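Uricase (Arthrobacter globiformis, PDB 2YZC) catalyses the oxidation of uric acid by molecular oxygen to 5-hydroxyisourate, which is further processed to (S)-allantoin. Local coordinates at residues 161-164 with 165-168; 210-213 with 214-218. All blocks are in the same frame, centred on the assembly; numbering follows the deposited sequence.

Overall arrangement
Interactions 1 and 2 lie in series along the chain, their centres about 20 Å apart. Interaction 1 belongs to the irregular loop between strands 143-157 and 182-192, where aromatic rings and a histidine-carboxylate bond sit beside bound allantoate and a second subunit. Interaction 2 is the C-terminal end of helix 199-216 and the residues just after it, ruled by backbone hydrogen bonds. Both are partly buried: in the first the two phenylalanines are buried and Gly165 is exposed; in the second Leu210, Leu211, Phe214 and Ala215 are buried, while the salt-bridged Lys212 and Glu216 are exposed. They meet where Glu162 OE2 lies 2.5 Å from His218 NE2, a probable hydrogen bond tying loop to helix end.

Interaction 1 of 2, residues 161-164 with 165-168; sequences SEFH and GFPR. With 1AL (allantoate ion), chain I.
Phe163 and Phe166, three residues apart in an irregular loop, bring their rings together in a nearly parallel but strongly slid pair. The planes are inclined by 15° and the centroids lie 4.9 Å apart, so there is little overlap; the closest approach is 3.6 Å, from Phe163 CE2 to Phe166 CD1. Phe166 places CD1 over the outer part of one Phe163 face, while allantoate lies across the opposite face, its N4 3.8 Å above the plane of the Phe163 ring. The ligand is also near the ring's rim, with N11 3.6 Å from Phe163 CE2. With CG anti to the backbone N (chi1 -169°), the Phe163 ring swings to its carbonyl side, between allantoate and Phe166. On the Phe166 side, the carbonyl of Phe163 meets the ring edge in plane, O standing 3.6 Å from CE1 of Phe166.

Polar contacts gather around the intervening histidine. His164 NE2 donates to Glu162 OE1 over 2.8 Å; the acceptor lies in the imidazole plane, but the N-H approaches from above the carboxylate plane, and the angle at hydrogen is 140°, far from straight. Glu162 has a second partner for its other oxygen in His218. Backbone atoms anchor the loop: Gly165 N donates to Glu176, and His164 O accepts from Asn61 of the second subunit.

Gly165 turns the chain with a positive phi, where a CB would collide with His164 O.

Phe163 is a urate-binding residue, and one ureido group of allantoate lying over its ring is consistent with stacking on the planar substrate. With one face toward the ligand and the other backed by Phe166, which itself packs on Val64 of the second subunit, the ring is probably restrained from tilting away from the pocket, which that subunit completes through Thr67 and Asp68.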
# COMPACT_ATOMS: atom_id res chain seq x y z
N SER A 161 14.83 6.44 27.20
CA SER A 161 15.53 6.80 25.98
C SER A 161 15.95 8.26 26.06
O SER A 161 15.14 9.13 26.42
CB SER A 161 14.64 6.57 24.75
OG SER A 161 15.25 7.07 23.57
N GLU A 162 17.21 8.53 25.73
CA GLU A 162 17.77 9.87 25.75
C GLU A 162 18.55 10.10 24.46
O GLU A 162 18.85 9.16 23.73
CB GLU A 162 18.76 10.03 26.90
CG GLU A 162 18.26 9.66 28.28
CD GLU A 162 19.33 9.84 29.34
OE1 GLU A 162 20.07 10.85 29.29
OE2 GLU A 162 19.43 8.97 30.24
N PHE A 163 18.87 11.36 24.19
CA PHE A 163 19.69 11.70 23.04
C PHE A 163 20.30 13.08 23.25
O PHE A 163 19.63 14.10 23.09
CB PHE A 163 18.92 11.67 21.73
CG PHE A 163 19.82 11.77 20.52
CD1 PHE A 163 20.90 10.90 20.37
CD2 PHE A 163 19.61 12.75 19.55
CE1 PHE A 163 21.77 11.00 19.28
CE2 PHE A 163 20.47 12.86 18.45
CZ PHE A 163 21.55 11.99 18.31
N HIS A 164 21.58 13.08 23.60
CA HIS A 164 22.30 14.31 23.86
C HIS A 164 23.78 14.11 23.57
O HIS A 164 24.22 13.00 23.28
CB HIS A 164 22.08 14.73 25.32
CG HIS A 164 22.30 13.62 26.30
ND1 HIS A 164 23.55 13.07 26.54
CD2 HIS A 164 21.43 12.92 27.07
CE1 HIS A 164 23.43 12.09 27.42
NE2 HIS A 164 22.16 11.98 27.76
N GLY A 165 24.55 15.20 23.64
CA GLY A 165 25.97 15.10 23.39
C GLY A 165 26.35 15.06 21.92
O GLY A 165 27.50 14.77 21.58
N PHE A 166 25.40 15.33 21.03
CA PHE A 166 25.69 15.33 19.60
C PHE A 166 26.27 16.68 19.20
O PHE A 166 25.99 17.69 19.84
CB PHE A 166 24.43 15.03 18.78
CG PHE A 166 23.22 15.82 19.19
CD1 PHE A 166 22.35 15.34 20.17
CD2 PHE A 166 22.93 17.04 18.59
CE1 PHE A 166 21.22 16.06 20.54
CE2 PHE A 166 21.80 17.78 18.95
CZ PHE A 166 20.94 17.28 19.93
N PRO A 167 27.10 16.72 18.15
CA PRO A 167 27.68 18.00 17.73
C PRO A 167 26.62 18.96 17.21
O PRO A 167 25.66 18.54 16.57
CB PRO A 167 28.68 17.58 16.65
CG PRO A 167 28.03 16.38 16.05
CD PRO A 167 27.56 15.62 17.27
N ARG A 168 26.78 20.24 17.50
CA ARG A 168 25.82 21.23 17.04
C ARG A 168 26.44 22.08 15.94
O ARG A 168 27.07 23.10 16.21
CB ARG A 168 25.38 22.12 18.20
CG ARG A 168 24.94 21.35 19.45
CD ARG A 168 24.27 22.28 20.46
NE ARG A 168 23.00 22.79 19.94
CZ ARG A 168 21.88 22.08 19.88
NH1 ARG A 168 21.85 20.83 20.34
NH2 ARG A 168 20.79 22.60 19.34
C1 1AL I . 19.63 8.76 17.26
O2 1AL I . 19.76 7.83 18.08
N3 1AL I . 20.55 9.02 16.29
N4 1AL I . 18.46 9.49 17.42
C5 1AL I . 17.38 9.34 14.98
O6 1AL I . 17.65 8.12 14.95
O7 1AL I . 16.65 9.94 14.18
C8 1AL I . 17.80 10.11 16.27
C9 1AL I . 18.38 12.33 15.43
O10 1AL I . 17.81 13.33 14.94
N11 1AL I . 19.63 11.94 15.05
N12 1AL I . 17.79 11.56 16.37

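Interaction 2 of 2, residues 210-213 with 214-218; sequences LLKA and FAETH
Residues 210-216 form the closing turns of helix 199-216, with backbone bonds of the i to i+4 kind from Phe214 N to Leu210 O (2.9 Å), Ala215 N to Leu211 O (3.0 Å) and Glu216 N to Lys212 O (2.9 Å). Their N-H...O angles stay near 160°. At Thr217, the first residue to leave helical phi/psi, the next bond is longer and more bent: Thr217 N reaches Ala213 O at 3.1 Å with an angle of 141°.

The same carbonyl takes a second donor, Thr217 OG1, at 2.6 Å from Ala213 O. A chi1 of -60° keeps OG1 beside its own backbone N, allowing both groups to grip one oxygen. A valine here would probably leave Ala213 O with the bent amide bond alone and let the helix end fray more readily.

One residue back along the helix, and likewise four apart, Lys212 and Glu216 form a salt bridge, Lys212 NZ to Glu216 OE1 2.7 Å. The ammonium meets OE1 on its syn side, well out of the carboxylate plane, with Glu216 OE2 at 3.2 Å from Lys212 NZ.

The buried side faces the sheet: Phe214 packs on Val155 of strand 143-157 and Leu182 of strand 182-192. Ala213 leans on Met229 of helix 222-236, while Leu211 and Phe214 also reach Ile118 of the third subunit.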
# COMPACT_ATOMS: atom_id res chain seq x y z
N LEU A 210 16.02 -9.97 20.86
CA LEU A 210 15.92 -8.64 20.26
C LEU A 210 14.95 -7.78 21.06
O LEU A 210 15.25 -6.62 21.38
CB LEU A 210 15.44 -8.73 18.81
CG LEU A 210 16.37 -9.40 17.80
CD1 LEU A 210 15.67 -9.54 16.46
CD2 LEU A 210 17.64 -8.57 17.64
N LEU A 211 13.80 -8.35 21.39
CA LEU A 211 12.78 -7.63 22.15
C LEU A 211 13.31 -7.26 23.53
O LEU A 211 13.08 -6.15 24.02
CB LEU A 211 11.53 -8.50 22.28
CG LEU A 211 10.26 -8.14 21.50
CD1 LEU A 211 10.57 -7.32 20.27
CD2 LEU A 211 9.53 -9.43 21.15
N LYS A 212 14.02 -8.20 24.15
CA LYS A 212 14.59 -8.00 25.48
C LYS A 212 15.63 -6.88 25.50
O LYS A 212 15.60 -6.02 26.38
CB LYS A 212 15.22 -9.30 25.99
CG LYS A 212 15.90 -9.17 27.35
CD LYS A 212 16.55 -10.48 27.76
CE LYS A 212 17.32 -10.35 29.07
NZ LYS A 212 16.42 -9.98 30.20
N ALA A 213 16.55 -6.91 24.55
CA ALA A 213 17.59 -5.89 24.48
C ALA A 213 16.98 -4.53 24.18
O ALA A 213 17.39 -3.52 24.74
CB ALA A 213 18.61 -6.25 23.41
N PHE A 214 15.99 -4.50 23.29
CA PHE A 214 15.35 -3.24 22.96
C PHE A 214 14.68 -2.64 24.20
O PHE A 214 14.85 -1.46 24.50
CB PHE A 214 14.30 -3.43 21.87
CG PHE A 214 13.46 -2.20 21.62
CD1 PHE A 214 13.97 -1.14 20.87
CD2 PHE A 214 12.21 -2.06 22.21
CE1 PHE A 214 13.24 0.05 20.71
CE2 PHE A 214 11.47 -0.89 22.06
CZ PHE A 214 11.99 0.17 21.31
N ALA A 215 13.94 -3.47 24.93
CA ALA A 215 13.22 -3.01 26.11
C ALA A 215 14.04 -2.69 27.36
O ALA A 215 13.75 -1.71 28.05
CB ALA A 215 12.13 -4.02 26.46
N GLU A 216 15.05 -3.50 27.65
CA GLU A 216 15.84 -3.30 28.86
C GLU A 216 17.08 -2.42 28.76
O GLU A 216 17.65 -2.03 29.78
CB GLU A 216 16.22 -4.67 29.43
CG GLU A 216 15.02 -5.61 29.55
CD GLU A 216 15.34 -6.90 30.29
OE1 GLU A 216 16.53 -7.27 30.36
OE2 GLU A 216 14.39 -7.54 30.80
N THR A 217 17.50 -2.10 27.54
CA THR A 217 18.66 -1.23 27.36
C THR A 217 18.25 0.22 27.55
O THR A 217 17.34 0.70 26.88
CB THR A 217 19.25 -1.35 25.94
OG1 THR A 217 19.66 -2.70 25.69
CG2 THR A 217 20.46 -0.42 25.79
N HIS A 218 18.89 0.92 28.49
CA HIS A 218 18.58 2.33 28.67
C HIS A 218 19.30 2.98 27.49
O HIS A 218 20.53 3.09 27.49
CB HIS A 218 19.16 2.88 29.97
CG HIS A 218 18.85 4.32 30.19
ND1 HIS A 218 17.58 4.77 30.49
CD2 HIS A 218 19.62 5.43 30.08
CE1 HIS A 218 17.58 6.09 30.55
NE2 HIS A 218 18.81 6.52 30.30